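Local coordinates for putative preprotein translocase, SecG subunit (Thermus thermophilus, PDB 5AWW) that probably takes part in an early step of protein export, as the small SecG subunit of the membrane-embedded preprotein translocase, at residues C[47-50]-C[51-54]. Sequence-based numbering, arbitrary orientation.
Sequences GVTG and GLYR. With OLC ((2R)-2,3-dihydroxypropyl (9Z)-octadec-9-enoate), chain M; OLC ((2R)-2,3-dihydroxypropyl (9Z)-octadec-9-enoate), chain L.
The first turn of helix 50-72, the second of the two long helices of this SecG chain, is built where Thr49 and Gly50 meet Leu52, Tyr53 and Arg54. Two successive i to i+4 backbone hydrogen bonds close it. Tyr53 N donates to Thr49 O at 2.8 Å along a bent path, with an N-H...O angle of 133°, whereas Arg54 N reaches Gly50 O at 2.9 Å almost in line, at 176°.

Thr49 holds the N-cap position, yet its side chain makes no capping bond and works through its methyl instead. CG2 of Thr49 lies 3.5 Å from Leu52 CB and also touches both leucine methyls, with CD2 at 3.8 Å, so the two side chains meet at an oblique angle in a small apolar contact.

Tyr53 sets CB against the first-turn carbonyls, 3.2 Å from Thr49 O. With CG anti to the backbone N (chi1 173°), the ring then leads away from the loop, where its OH comes within 3.3 Å of C6 of the monoolein of chain L; the ring also meets an aromatic side chain of another protein chain, the two planes inclined to each other. Arg54 likewise extends outward, and its bent chain brings NH1 to 3.2 Å from C3 of the monoolein of chain M.

Further along, Thr56 OG1 hydrogen-bonds to the carbonyl oxygens of Leu52 and Tyr53. With bound monoolein lying beside Tyr53 and Arg54, the whole is a helix N-terminus at the loop-to-membrane transition, typical of the start of the second, predicted transmembrane helix of the two-helix SecG hairpin.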
# COMPACT_ATOMS: atom_id res chain seq x y z
N GLY C 47 4.72 14.97 -24.87
CA GLY C 47 3.59 15.87 -24.77
C GLY C 47 2.38 15.14 -24.22
O GLY C 47 1.67 15.65 -23.35
N VAL C 48 2.17 13.92 -24.73
CA VAL C 48 1.09 12.99 -24.36
C VAL C 48 -0.17 13.65 -23.76
O VAL C 48 -1.18 13.79 -24.46
CB VAL C 48 1.64 11.88 -23.39
CG1 VAL C 48 2.45 12.46 -22.22
CG2 VAL C 48 0.51 10.96 -22.90
N THR C 49 -0.12 14.07 -22.50
CA THR C 49 -1.26 14.72 -21.86
C THR C 49 -0.80 15.89 -21.00
O THR C 49 -1.23 16.04 -19.86
CB THR C 49 -2.07 13.73 -20.99
OG1 THR C 49 -1.85 12.39 -21.43
CG2 THR C 49 -3.56 14.04 -21.08
N GLY C 50 0.09 16.71 -21.56
CA GLY C 50 0.67 17.82 -20.84
C GLY C 50 -0.30 18.94 -20.53
O GLY C 50 -0.31 19.48 -19.42
N GLY C 51 -1.13 19.29 -21.52
CA GLY C 51 -2.14 20.31 -21.33
C GLY C 51 -3.11 19.93 -20.24
O GLY C 51 -3.48 20.75 -19.40
N LEU C 52 -3.53 18.67 -20.25
CA LEU C 52 -4.44 18.15 -19.24
C LEU C 52 -3.72 17.92 -17.91
O LEU C 52 -4.34 17.92 -16.86
CB LEU C 52 -5.10 16.85 -19.71
CG LEU C 52 -6.15 16.92 -20.82
CD1 LEU C 52 -5.52 17.14 -22.19
CD2 LEU C 52 -7.00 15.66 -20.82
N TYR C 53 -2.40 17.70 -17.97
CA TYR C 53 -1.59 17.60 -16.76
C TYR C 53 -1.64 18.93 -16.00
O TYR C 53 -2.04 18.99 -14.83
CB TYR C 53 -0.14 17.23 -17.10
CG TYR C 53 0.82 17.26 -15.93
CD1 TYR C 53 1.49 18.43 -15.59
CD2 TYR C 53 1.07 16.12 -15.18
CE1 TYR C 53 2.37 18.46 -14.52
CE2 TYR C 53 1.95 16.14 -14.11
CZ TYR C 53 2.60 17.31 -13.79
OH TYR C 53 3.48 17.34 -12.73
N ARG C 54 -1.22 19.98 -16.69
CA ARG C 54 -1.19 21.32 -16.13
C ARG C 54 -2.60 21.76 -15.73
O ARG C 54 -2.79 22.42 -14.70
CB ARG C 54 -0.57 22.30 -17.13
CG ARG C 54 0.11 23.51 -16.50
CD ARG C 54 0.56 24.50 -17.56
NE ARG C 54 -0.49 24.72 -18.56
CZ ARG C 54 -1.42 25.66 -18.47
NH1 ARG C 54 -1.44 26.48 -17.43
NH2 ARG C 54 -2.33 25.78 -19.43
C10 OLC M . -3.43 29.40 -11.89
C9 OLC M . -2.65 30.20 -12.61
C17 OLC M . -9.49 31.06 -6.06
C11 OLC M . -3.58 29.53 -10.39
C8 OLC M . -2.58 29.97 -14.10
C16 OLC M . -8.69 29.94 -6.72
C12 OLC M . -5.04 29.30 -9.99
C7 OLC M . -2.63 31.29 -14.87
C15 OLC M . -7.30 30.43 -7.10
C13 OLC M . -5.35 29.93 -8.63
C6 OLC M . -3.14 31.04 -16.29
C14 OLC M . -6.69 29.45 -8.10
C5 OLC M . -2.22 30.10 -17.07
C4 OLC M . -2.88 29.64 -18.38
C3 OLC M . -1.91 29.00 -19.38
C18 OLC L . -3.48 22.36 -2.72
C10 OLC L . 0.61 17.32 -7.63
C9 OLC L . 1.62 17.19 -8.49
C17 OLC L . -3.75 20.91 -2.37
C11 OLC L . -0.19 18.59 -7.55
C8 OLC L . 1.98 18.33 -9.42
C16 OLC L . -2.91 19.97 -3.22
C12 OLC L . -1.68 18.31 -7.76
C7 OLC L . 3.49 18.53 -9.45
C15 OLC L . -3.16 20.17 -4.71
C13 OLC L . -2.55 19.32 -7.02
C6 OLC L . 3.87 19.66 -10.40
C14 OLC L . -2.28 19.23 -5.52